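Meso-diaminopimelate dehydrogenase (Clostridium tetani, PDB 3WGY) catalyses, in its natural form, the NADP-dependent reversible oxidative deamination of meso-2,6-diaminopimelate, and is held here as an engineered variant with the 2-oxo acid 4-methyl-2-oxovalerate bound. Local coordinates at residues L118-G122 against W123-L127; E278-S281 against S282-A286; I214-D217 against I218-M221. The protein carries 6 engineered substitutions. One frame throughout, in Å; residues are numbered along the deposited sequence.

Interaction 1 of 3, residues L118-G122 against W123-L127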
loop_
_atom_site.group_PDB
_atom_site.type_symbol
_atom_site.label_atom_id
_atom_site.label_comp_id
_atom_site.label_asym_id
_atom_site.label_seq_id
_atom_site.Cartn_x
_atom_site.Cartn_y
_atom_site.Cartn_z
ATOM N N LEU B 118 -0.537 -18.393 -8.598
ATOM C CA LEU B 118 -0.026 -17.227 -7.889
ATOM C C LEU B 118 0.999 -17.708 -6.867
ATOM O O LEU B 118 0.681 -18.500 -5.984
ATOM C CB LEU B 118 -1.160 -16.490 -7.172
ATOM C CG LEU B 118 -0.688 -15.428 -6.176
ATOM C CD1 LEU B 118 0.158 -14.393 -6.909
ATOM C CD2 LEU B 118 -1.900 -14.771 -5.502
ATOM N N ILE B 119 2.233 -17.245 -6.996
ATOM C CA ILE B 119 3.272 -17.646 -6.058
ATOM C C ILE B 119 3.708 -16.491 -5.158
ATOM O O ILE B 119 3.545 -15.320 -5.502
ATOM C CB ILE B 119 4.534 -18.150 -6.781
ATOM C CG1 ILE B 119 5.286 -16.966 -7.387
ATOM C CG2 ILE B 119 4.149 -19.137 -7.891
ATOM C CD1 ILE B 119 6.714 -17.274 -7.752
ATOM N N SER B 120 4.244 -16.850 -3.996
ATOM C CA SER B 120 4.776 -15.902 -3.033
ATOM C C SER B 120 3.886 -14.764 -2.534
ATOM O O SER B 120 4.311 -13.604 -2.509
ATOM C CB SER B 120 6.078 -15.314 -3.583
ATOM O OG SER B 120 7.019 -16.338 -3.882
ATOM N N THR B 121 2.659 -15.077 -2.137
ATOM C CA THR B 121 1.789 -14.041 -1.595
ATOM C C THR B 121 1.782 -14.205 -0.068
ATOM O O THR B 121 2.277 -15.207 0.455
ATOM C CB THR B 121 0.352 -14.124 -2.178
ATOM O OG1 THR B 121 -0.396 -12.971 -1.762
ATOM C CG2 THR B 121 -0.350 -15.374 -1.719
ATOM N N GLY B 122 1.237 -13.217 0.636
ATOM C CA GLY B 122 1.208 -13.236 2.092
ATOM C C GLY B 122 1.629 -11.836 2.512
ATOM O O GLY B 122 1.410 -10.897 1.735
ATOM N N TRP B 123 2.213 -11.656 3.699
ATOM C CA TRP B 123 2.629 -10.303 4.056
ATOM C C TRP B 123 4.068 -10.035 3.621
ATOM O O TRP B 123 4.394 -8.920 3.231
ATOM C CB TRP B 123 2.389 -9.966 5.549
ATOM C CG TRP B 123 2.942 -10.874 6.623
ATOM C CD1 TRP B 123 2.456 -12.095 7.003
ATOM C CD2 TRP B 123 4.008 -10.566 7.539
ATOM N NE1 TRP B 123 3.145 -12.558 8.103
ATOM C CE2 TRP B 123 4.103 -11.642 8.452
ATOM C CE3 TRP B 123 4.889 -9.484 7.677
ATOM C CZ2 TRP B 123 5.045 -11.669 9.490
ATOM C CZ3 TRP B 123 5.825 -9.511 8.714
ATOM C CH2 TRP B 123 5.893 -10.596 9.604
ATOM N N ASP B 124 4.925 -11.052 3.682
ATOM C CA ASP B 124 6.297 -10.918 3.181
ATOM C C ASP B 124 6.899 -12.293 2.962
ATOM O O ASP B 124 7.292 -12.970 3.913
ATOM C CB ASP B 124 7.203 -10.114 4.115
ATOM C CG ASP B 124 8.471 -9.620 3.407
ATOM O OD1 ASP B 124 8.658 -9.960 2.214
ATOM O OD2 ASP B 124 9.279 -8.893 4.031
ATOM N N PRO B 125 6.995 -12.718 1.693
ATOM C CA PRO B 125 6.568 -11.957 0.509
ATOM C C PRO B 125 5.063 -11.684 0.440
ATOM O O PRO B 125 4.257 -12.358 1.087
ATOM C CB PRO B 125 7.047 -12.835 -0.644
ATOM C CG PRO B 125 6.830 -14.214 -0.092
ATOM C CD PRO B 125 7.399 -14.084 1.312
ATOM N N GLY B 126 4.700 -10.687 -0.361
ATOM C CA GLY B 126 3.304 -10.328 -0.509
ATOM C C GLY B 126 3.100 -8.835 -0.354
ATOM O O GLY B 126 3.574 -8.047 -1.174
ATOM N N LEU B 127 2.408 -8.435 0.710
ATOM C CA LEU B 127 2.146 -7.018 0.927
ATOM C C LEU B 127 3.423 -6.190 1.073
ATOM O O LEU B 127 3.513 -5.088 0.536
ATOM C CB LEU B 127 1.244 -6.829 2.147
ATOM C CG LEU B 127 -0.041 -7.662 2.093
ATOM C CD1 LEU B 127 -0.922 -7.303 3.276
ATOM C CD2 LEU B 127 -0.778 -7.400 0.787
#
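Gly122 and Leu127 close the first turn of helix 123-138 through a single backbone hydrogen bond, Leu127 N to Gly122 O at 2.8 Å. Reaching back five residues, it makes this opening turn a pi-type turn, wider than an alpha-helical one. The same carbonyl receives a CA-H...O contact, Gly126 CA lying 3.0 Å from Gly122 O, so one N-H and one C-H converge on the oxygen of the N-cap residue. The Leu127 side chain leans in as well, its CG 3.6 Å from Gly122 O.

A second patch is formed by the Pro125 ring, which packs on both the backbone carbonyl and the CB of Ser120, with Pro125 CB 3.4 Å from Ser120 O and Pro125 CG 3.7 Å from Ser120 CB. The Asp124-Pro125 peptide bond is cis, a kink within this first turn. Ser120 OG, beside its own backbone N (chi1 -57°), is hydrogen-bonded to Phe93 O. At Trp123, CB sits 3.6 Å from Gly122 C, while the indole stacks edge-to-face with Phe128 and packs on Leu271 and Leu273 of strand 264-273. Asp124 directs its carboxylate to Arg132 and Trp148.

Gly122 and Gly126 both take positive phi (135° and 131°), backbone angles that suit glycine, and Gly126 CA comes close to Gly122 O. The contact thus joins the end of parallel strand 116-118 to the helix leading onward in the chain. The Leu127 N-H satisfies the carbonyl of buried Gly122 within the turn, with the weaker CA-H of Gly126 adding to it.

Interaction 2 of 3, residues E278-S281 against S282-A286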
loop_
_atom_site.group_PDB
_atom_site.type_symbol
_atom_site.label_atom_id
_atom_site.label_comp_id
_atom_site.label_asym_id
_atom_site.label_seq_id
_atom_site.Cartn_x
_atom_site.Cartn_y
_atom_site.Cartn_z
ATOM N N GLU B 278 -3.117 -16.241 10.830
ATOM C CA GLU B 278 -4.451 -15.910 10.352
ATOM C C GLU B 278 -4.432 -14.726 9.386
ATOM O O GLU B 278 -5.324 -14.581 8.542
ATOM C CB GLU B 278 -5.373 -15.610 11.528
ATOM C CG GLU B 278 -5.511 -16.778 12.486
ATOM C CD GLU B 278 -6.796 -16.713 13.276
ATOM O OE1 GLU B 278 -7.031 -15.699 13.970
ATOM O OE2 GLU B 278 -7.577 -17.680 13.188
ATOM N N PHE B 279 -3.417 -13.877 9.501
ATOM C CA PHE B 279 -3.337 -12.739 8.605
ATOM C C PHE B 279 -2.872 -13.249 7.255
ATOM O O PHE B 279 -3.426 -12.889 6.221
ATOM C CB PHE B 279 -2.360 -11.693 9.120
ATOM C CG PHE B 279 -2.299 -10.470 8.254
ATOM C CD1 PHE B 279 -3.317 -9.520 8.300
ATOM C CD2 PHE B 279 -1.256 -10.291 7.360
ATOM C CE1 PHE B 279 -3.293 -8.401 7.461
ATOM C CE2 PHE B 279 -1.220 -9.178 6.513
ATOM C CZ PHE B 279 -2.241 -8.233 6.567
ATOM N N THR B 280 -1.847 -14.090 7.270
ATOM C CA THR B 280 -1.336 -14.680 6.039
ATOM C C THR B 280 -2.494 -15.384 5.334
ATOM O O THR B 280 -2.645 -15.295 4.117
ATOM C CB THR B 280 -0.247 -15.722 6.334
ATOM O OG1 THR B 280 0.843 -15.084 7.005
ATOM C CG2 THR B 280 0.248 -16.350 5.034
ATOM N N SER B 281 -3.309 -16.079 6.117
ATOM C CA SER B 281 -4.467 -16.792 5.587
ATOM C C SER B 281 -5.480 -15.853 4.933
ATOM O O SER B 281 -6.045 -16.173 3.883
ATOM C CB SER B 281 -5.153 -17.578 6.702
ATOM O OG SER B 281 -4.329 -18.630 7.153
ATOM N N SER B 282 -5.722 -14.704 5.558
ATOM C CA SER B 282 -6.667 -13.736 5.004
ATOM C C SER B 282 -6.139 -13.223 3.678
ATOM O O SER B 282 -6.899 -13.023 2.729
ATOM C CB SER B 282 -6.862 -12.549 5.952
ATOM O OG SER B 282 -7.567 -12.943 7.103
ATOM N N VAL B 283 -4.832 -12.997 3.621
ATOM C CA VAL B 283 -4.216 -12.515 2.407
ATOM C C VAL B 283 -4.381 -13.590 1.338
ATOM O O VAL B 283 -4.761 -13.298 0.198
ATOM C CB VAL B 283 -2.705 -12.219 2.616
ATOM C CG1 VAL B 283 -2.058 -11.879 1.283
ATOM C CG2 VAL B 283 -2.534 -11.061 3.616
ATOM N N LEU B 284 -4.109 -14.839 1.716
ATOM C CA LEU B 284 -4.238 -15.944 0.767
ATOM C C LEU B 284 -5.650 -15.992 0.187
ATOM O O LEU B 284 -5.829 -16.119 -1.029
ATOM C CB LEU B 284 -3.895 -17.284 1.440
ATOM C CG LEU B 284 -2.402 -17.533 1.708
ATOM C CD1 LEU B 284 -2.214 -18.831 2.499
ATOM C CD2 LEU B 284 -1.665 -17.606 0.377
ATOM N N VAL B 285 -6.648 -15.880 1.052
ATOM C CA VAL B 285 -8.034 -15.913 0.610
ATOM C C VAL B 285 -8.374 -14.766 -0.338
ATOM O O VAL B 285 -8.981 -14.996 -1.385
ATOM C CB VAL B 285 -9.000 -15.875 1.802
ATOM C CG1 VAL B 285 -10.443 -15.772 1.303
ATOM C CG2 VAL B 285 -8.817 -17.134 2.643
ATOM N N ALA B 286 -7.988 -13.541 0.015
ATOM C CA ALA B 286 -8.281 -12.394 -0.838
ATOM C C ALA B 286 -7.688 -12.583 -2.231
ATOM O O ALA B 286 -8.342 -12.297 -3.246
ATOM C CB ALA B 286 -7.747 -11.123 -0.217
#
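Phe279 and Val283, one helical turn apart, make the main side-chain contact in this part of helix 276-296. Val283 CG2 comes 3.7 Å from Phe279 CE2 and lies 4.2 Å from the ring centroid, 29° off the normal, an off-centre CH-pi contact. The phenyl group leaves with CG opposite the backbone N (chi1 -177°), whereas Val283 CG2 stands beside its own N, which brings the methyl to the preceding turn, 3.3 Å from Phe279 O. Thr280 CG2 and Leu284 CD1 touch more loosely, at 4.3 Å.

Backbone bonds follow the alpha-helical i to i+4 pattern. Val283 N meets Phe279 O nearly along the C=O axis, and Leu284 N reaches Thr280 O at 2.8 Å. Val285 N bonds to Ser281 O, while Ser282 N approaches Glu278 O from above the carbonyl plane, 37° out of it.

Among the polar side chains, Ser282 OG lies 3.1 Å from Glu278 O, although another acceptor is also within reach of its proton. Ser281 OG has two carbonyl acceptors for its one proton, Ala277 O, its strongest partner, and Ile15 O of helix 14-23. Thr280 OG1 bonds to Ser276 O, the engineered serine at the helix start.

Glu278 bonds to Thr259 of the second subunit, and Ser282 packs on Ile138 of that subunit, placing this turn at the dimer interface. Within the chain, Ser281, Leu284 and Val285 pack on helix 14-23; Phe279 and Val283 press on Leu127 of helix 123-138, and Phe279 also covers Leu271 and Leu273 of strand 264-273.

Interaction 3 of 3, residues I214-D217 against I218-M221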
loop_
_atom_site.group_PDB
_atom_site.type_symbol
_atom_site.label_atom_id
_atom_site.label_comp_id
_atom_site.label_asym_id
_atom_site.label_seq_id
_atom_site.Cartn_x
_atom_site.Cartn_y
_atom_site.Cartn_z
ATOM N N ILE B 214 24.936 -18.998 30.344
ATOM C CA ILE B 214 23.948 -19.253 29.297
ATOM C C ILE B 214 23.782 -17.967 28.499
ATOM O O ILE B 214 23.754 -17.977 27.269
ATOM C CB ILE B 214 22.577 -19.646 29.902
ATOM C CG1 ILE B 214 22.652 -21.049 30.498
ATOM C CG2 ILE B 214 21.494 -19.567 28.839
ATOM C CD1 ILE B 214 21.397 -21.453 31.253
ATOM N N GLU B 215 23.690 -16.862 29.229
ATOM C CA GLU B 215 23.526 -15.542 28.645
ATOM C C GLU B 215 24.625 -15.221 27.646
ATOM O O GLU B 215 24.371 -14.626 26.596
ATOM C CB GLU B 215 23.539 -14.491 29.749
ATOM C CG GLU B 215 23.175 -13.102 29.292
ATOM C CD GLU B 215 23.445 -12.076 30.362
ATOM O OE1 GLU B 215 23.570 -12.472 31.541
ATOM O OE2 GLU B 215 23.526 -10.878 30.029
ATOM N N GLN B 216 25.853 -15.607 27.975
ATOM C CA GLN B 216 26.974 -15.334 27.093
ATOM C C GLN B 216 27.104 -16.359 25.971
ATOM O O GLN B 216 27.630 -16.048 24.902
ATOM C CB GLN B 216 28.262 -15.231 27.916
ATOM C CG GLN B 216 28.192 -14.131 28.979
ATOM C CD GLN B 216 27.882 -12.759 28.389
ATOM O OE1 GLN B 216 28.649 -12.226 27.590
ATOM N NE2 GLN B 216 26.752 -12.187 28.783
ATOM N N ASP B 217 26.620 -17.576 26.199
ATOM C CA ASP B 217 26.670 -18.591 25.157
ATOM C C ASP B 217 25.668 -18.222 24.063
ATOM O O ASP B 217 25.896 -18.475 22.878
ATOM C CB ASP B 217 26.325 -19.961 25.730
ATOM C CG ASP B 217 27.428 -20.507 26.604
ATOM O OD1 ASP B 217 28.418 -19.775 26.825
ATOM O OD2 ASP B 217 27.309 -21.656 27.069
ATOM N N ILE B 218 24.558 -17.619 24.473
ATOM C CA ILE B 218 23.526 -17.205 23.535
ATOM C C ILE B 218 23.989 -15.974 22.766
ATOM O O ILE B 218 23.951 -15.949 21.535
ATOM C CB ILE B 218 22.196 -16.890 24.274
ATOM C CG1 ILE B 218 21.570 -18.189 24.787
ATOM C CG2 ILE B 218 21.219 -16.195 23.332
ATOM C CD1 ILE B 218 20.311 -17.997 25.608
ATOM N N LYS B 219 24.441 -14.961 23.498
ATOM C CA LYS B 219 24.903 -13.721 22.891
ATOM C C LYS B 219 26.046 -13.883 21.882
ATOM O O LYS B 219 26.030 -13.269 20.811
ATOM C CB LYS B 219 25.333 -12.734 23.977
ATOM C CG LYS B 219 24.209 -12.238 24.863
ATOM C CD LYS B 219 24.658 -11.000 25.618
ATOM C CE LYS B 219 23.560 -10.449 26.507
ATOM N NZ LYS B 219 23.798 -9.022 26.860
ATOM N N THR B 220 27.036 -14.704 22.215
ATOM C CA THR B 220 28.176 -14.898 21.322
ATOM C C THR B 220 27.962 -15.979 20.269
ATOM O O THR B 220 28.876 -16.289 19.509
ATOM C CB THR B 220 29.455 -15.258 22.113
ATOM O OG1 THR B 220 29.278 -16.529 22.750
ATOM C CG2 THR B 220 29.745 -14.205 23.168
ATOM N N MET B 221 26.763 -16.554 20.219
ATOM C CA MET B 221 26.476 -17.606 19.248
ATOM C C MET B 221 26.555 -17.104 17.812
ATOM O O MET B 221 25.812 -16.206 17.415
ATOM C CB MET B 221 25.095 -18.202 19.488
ATOM C CG MET B 221 24.814 -19.409 18.612
ATOM S SD MET B 221 23.166 -20.046 18.856
ATOM C CE MET B 221 23.384 -20.957 20.383
#
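Lys219 runs back along the last turn of helix 211-219 toward Glu215, and its atoms can be followed in order. CB lies 3.4 Å from Glu215 O. CG, set beside the backbone N (chi1 -66°), is closer still, 3.0 Å from Glu215 O, the carbonyl that also accepts the Lys219 N-H. From there the chain is extended: CD passes 4.0 Å from Gln216 NE2, where the two side chains cross, and CE comes to 3.5 Å from Glu215 OE2. At the tip, NZ is 3.7 Å from Glu215 OE2, a long salt bridge between side chains that lie next to each other and point the same way. Glu215 OE1 makes a further weak, long ion pair with Lys212.

The helix ends at Lys219, and Thr220, the first residue beyond it, gives both its N-H and its OG1 to Gln216 O, the hydroxyl at 2.8 Å and tilted 18° from the carbonyl plane, the amide from well above that plane. OG1 reaches it because it stands between the backbone N and the carbonyl carbon (chi1 65°).

On the buried face, Ile218 N bonds to Ile214 O, and Ile218 CD1 rests 3.8 Å from Ile214 CG2. Ile218 continues onto Val232, Cys201 and Val203, seating the helix on the strands of its beta-alpha-beta unit.

The two faces differ in chemistry: isoleucines bind the helix to the sheet, while the outer ion pair, long and partly exposed, probably contributes modestly, and Gln216 O takes two bonds from Thr220, backbone and hydroxyl, where the helix gives way to loop.

From the N terminus, residues 118-127 come first, turning the chain from parallel strand 116-118 into helix 123-138. Residues 214-221 follow, ending the helix between strands 197-205 and 230-234, and residues 278-286 come last, within helix 276-296. Each contact closes only a local turn, and the three succeed one another without nesting or crossing. In space, Thr121 CG2 lies 3.3 Å from Leu284 CD2 and Trp123 packs on Thr280, bringing the loop before helix 123-138 and that helix's start against helix 276-296; interactions 1 and 2 both touch the second subunit. Interaction 3 stands apart, its centre about 34 Å from that of interaction 1, beside the mixed sheet.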